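Local atomic coordinates of acyl-coenzyme A oxidase (Caenorhabditis elegans, PDB entry 5K3H), a protein that uses FAD and molecular oxygen to desaturate the acyl chains of fatty acyl-CoAs, the first step of peroxisomal beta-oxidation, with release of hydrogen peroxide. Residues B[391-394]-B[395-399]; B[302-305]-B[306-310]. One frame throughout, in Å; residues are numbered along the deposited sequence.

How the contacts relate
Contact 1 (391-394 with 395-399) and contact 2 (302-305 with 306-310) are each one stretch of a helix, 382-408 and 300-319. The two helices pack against each other in the C-alpha1 region of the acyl-CoA oxidase, and the contact centres lie 12 Å apart. Gln-302 joins them: its OE1 is 3.3 Å from Thr-398 CB, and its CB is 3.6 Å from Val-394 CG1. Leu-306 CD1 adds a packing contact at 3.8 Å to Thr-398 O. Contact 1 carries two ATP-binding residues, Ser-392 and His-396. Contact 2 holds no known ligand residue in its segments, but the side chains of Gln-302 and Leu-306 lie about 8 Å from those of His-396 and Gln-404 respectively, both ATP-binding.

Contact 1 (B[391-394]-B[395-399]); sequences KSVV and THQTG
Lys-391 O takes two bonds from Thr-395. The backbone N donates from above the carbonyl plane. Thr-395 OG1 donates to Lys-391 O at 2.8 Å, tilted 18° from the carbonyl plane. The Thr-395 hydroxyl reaches back because OG1 sits beside its own backbone N (chi1 -61°). Ser-392 O accepts the routine helical bond from His-396 N at 3.1 Å. Val-393 O is bonded by Gln-397 N, and the two side chains run alongside each other, pointing the same way. The CG1 branch of Val-393 lies against the amide end of Gln-397, 3.6 Å from NE2 and 3.8 Å from CD. This is packing of a methyl on a polar group. Extended beyond CG, Gln-397 lays its amide alongside this methyl. Val-394 O is held twice, like Lys-391 O. Thr-398 N donates to Val-394 O at 2.8 Å, and Thr-398 OG1 to Val-394 O at 2.6 Å; they come from opposite faces of the carbonyl plane. Val-394 CG1 also packs on Thr-398 OG1 at 3.8 Å. Helix 520-553 covers Val-393 through Thr-539, Arg-540 and the ATP-binding Arg-536, while Phe-354 of helix 338-367 packs on Val-394, Gln-397 and Thr-398. Threonine hydroxyls bonded to the carbonyl four residues back are a common feature of alpha-helices. Here they lie in the helix that supplies Ser-392 and His-396 to an ATP site shared between the subunits of the dimer.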
loop_
_atom_site.group_PDB
_atom_site.type_symbol
_atom_site.label_atom_id
_atom_site.label_comp_id
_atom_site.label_asym_id
_atom_site.label_seq_id
_atom_site.Cartn_x
_atom_site.Cartn_y
_atom_site.Cartn_z
ATOM N N LYS B 391 18.543 -0.101 -3.317
ATOM C CA LYS B 391 17.348 0.590 -3.791
ATOM C C LYS B 391 16.114 -0.310 -3.739
ATOM O O LYS B 391 15.053 0.098 -3.252
ATOM C CB LYS B 391 17.565 1.105 -5.210
ATOM C CG LYS B 391 18.314 2.412 -5.301
ATOM C CD LYS B 391 18.569 2.749 -6.779
ATOM C CE LYS B 391 19.715 3.750 -6.963
ATOM N NZ LYS B 391 20.863 3.146 -7.725
ATOM N N SER B 392 16.236 -1.543 -4.227
ATOM C CA SER B 392 15.077 -2.429 -4.274
ATOM C C SER B 392 14.585 -2.779 -2.871
ATOM O O SER B 392 13.385 -2.682 -2.579
ATOM C CB SER B 392 15.417 -3.689 -5.065
ATOM O OG SER B 392 14.341 -4.606 -5.036
ATOM N N VAL B 393 15.495 -3.206 -1.988
ATOM C CA VAL B 393 15.090 -3.694 -0.669
ATOM C C VAL B 393 14.648 -2.533 0.223
ATOM O O VAL B 393 13.666 -2.641 0.970
ATOM C CB VAL B 393 16.230 -4.508 -0.021
ATOM C CG1 VAL B 393 15.925 -4.815 1.464
ATOM C CG2 VAL B 393 16.490 -5.764 -0.803
ATOM N N VAL B 394 15.388 -1.428 0.204
ATOM C CA VAL B 394 15.017 -0.306 1.057
ATOM C C VAL B 394 13.652 0.250 0.648
ATOM O O VAL B 394 12.823 0.601 1.500
ATOM C CB VAL B 394 16.109 0.780 1.010
ATOM C CG1 VAL B 394 15.620 2.062 1.673
ATOM C CG2 VAL B 394 17.433 0.272 1.629
ATOM N N THR B 395 13.386 0.339 -0.653
ATOM C CA THR B 395 12.098 0.870 -1.084
ATOM C C THR B 395 10.952 -0.046 -0.692
ATOM O O THR B 395 9.888 0.423 -0.275
ATOM C CB THR B 395 12.113 1.105 -2.587
ATOM O OG1 THR B 395 13.143 2.063 -2.883
ATOM C CG2 THR B 395 10.742 1.609 -3.073
ATOM N N HIS B 396 11.147 -1.353 -0.836
ATOM C CA HIS B 396 10.111 -2.312 -0.464
ATOM C C HIS B 396 9.896 -2.324 1.036
ATOM O O HIS B 396 8.758 -2.241 1.497
ATOM C CB HIS B 396 10.478 -3.708 -0.963
ATOM C CG HIS B 396 9.606 -4.793 -0.409
ATOM N ND1 HIS B 396 8.366 -5.093 -0.934
ATOM C CD2 HIS B 396 9.790 -5.640 0.633
ATOM C CE1 HIS B 396 7.821 -6.072 -0.235
ATOM N NE2 HIS B 396 8.663 -6.419 0.722
ATOM N N GLN B 397 10.983 -2.395 1.816
ATOM C CA GLN B 397 10.869 -2.410 3.275
ATOM C C GLN B 397 10.378 -1.084 3.835
ATOM O O GLN B 397 9.696 -1.071 4.875
ATOM C CB GLN B 397 12.207 -2.759 3.906
ATOM C CG GLN B 397 12.570 -4.191 3.688
ATOM C CD GLN B 397 13.710 -4.629 4.538
ATOM O OE1 GLN B 397 14.290 -3.847 5.283
ATOM N NE2 GLN B 397 14.096 -5.879 4.382
ATOM N N THR B 398 10.711 0.033 3.181
ATOM C CA THR B 398 10.135 1.315 3.582
ATOM C C THR B 398 8.627 1.307 3.374
ATOM O O THR B 398 7.872 1.689 4.272
ATOM C CB THR B 398 10.760 2.469 2.793
ATOM O OG1 THR B 398 12.150 2.565 3.107
ATOM C CG2 THR B 398 10.109 3.764 3.171
ATOM N N GLY B 399 8.172 0.840 2.200
ATOM C CA GLY B 399 6.738 0.748 1.920
ATOM C C GLY B 399 5.986 -0.168 2.873
ATOM O O GLY B 399 4.884 0.159 3.325
#

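Contact 2 (B[302-305]-B[306-310])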
loop_
_atom_site.group_PDB
_atom_site.type_symbol
_atom_site.label_atom_id
_atom_site.label_comp_id
_atom_site.label_asym_id
_atom_site.label_seq_id
_atom_site.Cartn_x
_atom_site.Cartn_y
_atom_site.Cartn_z
ATOM N N GLN B 302 14.280 7.620 1.689
ATOM C CA GLN B 302 13.399 6.551 2.150
ATOM C C GLN B 302 13.348 6.495 3.676
ATOM O O GLN B 302 12.275 6.298 4.258
ATOM C CB GLN B 302 13.875 5.212 1.582
ATOM C CG GLN B 302 13.753 5.048 0.051
ATOM C CD GLN B 302 12.314 4.949 -0.426
ATOM O OE1 GLN B 302 11.501 4.258 0.176
ATOM N NE2 GLN B 302 11.995 5.632 -1.511
ATOM N N ALA B 303 14.494 6.670 4.335
ATOM C CA ALA B 303 14.533 6.618 5.793
ATOM C C ALA B 303 13.740 7.759 6.400
ATOM O O ALA B 303 13.088 7.590 7.440
ATOM C CB ALA B 303 15.988 6.665 6.279
ATOM N N ILE B 304 13.808 8.936 5.772
ATOM C CA ILE B 304 13.057 10.097 6.234
ATOM C C ILE B 304 11.564 9.869 6.057
ATOM O O ILE B 304 10.773 10.130 6.972
ATOM C CB ILE B 304 13.572 11.365 5.514
ATOM C CG1 ILE B 304 14.914 11.783 6.148
ATOM C CG2 ILE B 304 12.558 12.508 5.557
ATOM C CD1 ILE B 304 15.638 12.875 5.487
ATOM N N MET B 305 11.153 9.341 4.899
ATOM C CA MET B 305 9.735 9.043 4.702
ATOM C C MET B 305 9.242 8.043 5.726
ATOM O O MET B 305 8.157 8.205 6.283
ATOM C CB MET B 305 9.480 8.472 3.315
ATOM C CG MET B 305 10.062 9.276 2.200
ATOM S SD MET B 305 8.976 10.608 1.750
ATOM C CE MET B 305 8.720 10.032 0.116
ATOM N N LEU B 306 10.001 6.960 5.938
ATOM C CA LEU B 306 9.608 5.968 6.936
ATOM C C LEU B 306 9.510 6.617 8.292
ATOM O O LEU B 306 8.522 6.439 9.004
ATOM C CB LEU B 306 10.596 4.789 6.936
ATOM C CG LEU B 306 10.351 3.535 7.802
ATOM C CD1 LEU B 306 8.966 2.964 7.656
ATOM C CD2 LEU B 306 11.376 2.451 7.495
ATOM N N SER B 307 10.470 7.474 8.612
ATOM C CA SER B 307 10.436 8.174 9.890
ATOM C C SER B 307 9.269 9.174 9.959
ATOM O O SER B 307 8.658 9.329 11.025
ATOM C CB SER B 307 11.787 8.852 10.139
ATOM O OG SER B 307 11.851 9.414 11.448
ATOM N N TYR B 308 8.919 9.851 8.850
ATOM C CA TYR B 308 7.682 10.637 8.848
ATOM C C TYR B 308 6.529 9.798 9.353
ATOM O O TYR B 308 5.801 10.203 10.269
ATOM C CB TYR B 308 7.303 11.149 7.452
ATOM C CG TYR B 308 8.070 12.311 6.888
ATOM C CD1 TYR B 308 8.824 13.158 7.695
ATOM C CD2 TYR B 308 8.063 12.545 5.513
ATOM C CE1 TYR B 308 9.542 14.213 7.137
ATOM C CE2 TYR B 308 8.772 13.597 4.953
ATOM C CZ TYR B 308 9.514 14.419 5.767
ATOM O OH TYR B 308 10.220 15.461 5.191
ATOM N N ALA B 309 6.331 8.622 8.736
ATOM C CA ALA B 309 5.168 7.801 9.057
ATOM C C ALA B 309 5.212 7.300 10.496
ATOM O O ALA B 309 4.182 7.272 11.179
ATOM C CB ALA B 309 5.074 6.635 8.076
ATOM N N LEU B 310 6.402 6.953 10.996
ATOM C CA LEU B 310 6.476 6.411 12.349
ATOM C C LEU B 310 6.297 7.495 13.403
ATOM O O LEU B 310 5.664 7.255 14.442
ATOM C CB LEU B 310 7.801 5.673 12.537
ATOM C CG LEU B 310 7.899 4.387 11.704
ATOM C CD1 LEU B 310 9.359 3.969 11.585
ATOM C CD2 LEU B 310 7.069 3.300 12.328
#
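Ile-304 and Tyr-308 meet one helical turn apart, side by side and pointing the same way. The CG2 methyl of Ile-304 sits over the phenol face in a CH-pi contact, 3.9 Å from the Tyr-308 ring centroid and 24° off the ring normal. Ile-304 CG2 is nearest to Tyr-308 CZ, at 3.6 Å. CG2 reaches the ring from a position anti to the backbone N of Ile-304. Met-305 adds a Met-aromatic contact. Met-305 SD approaches obliquely, 5.3 Å from the Tyr-308 ring centroid and 4.3 Å from Tyr-308 CD2. Ile-304 O lies over the same face of the ring as CG2, offset toward the rim. Ile-304 O also accepts the backbone bond from Tyr-308 N at 2.7 Å. Further out, Glu-624 OE2 is hydrogen-bonded to Tyr-308 OH and Phe-620 meets the ring edge-to-face. On another side of this stretch of helix 300-319, Ala-303 and Leu-306 pack on Phe-354 of helix 338-367. Met-305 and Tyr-308 touch helix 420-428, where Gln-302 NE2 also bonds Ala-427 O. Gln-302 and Leu-306 meet helix 382-408, so this part of helix 300-319 packs against three other helices.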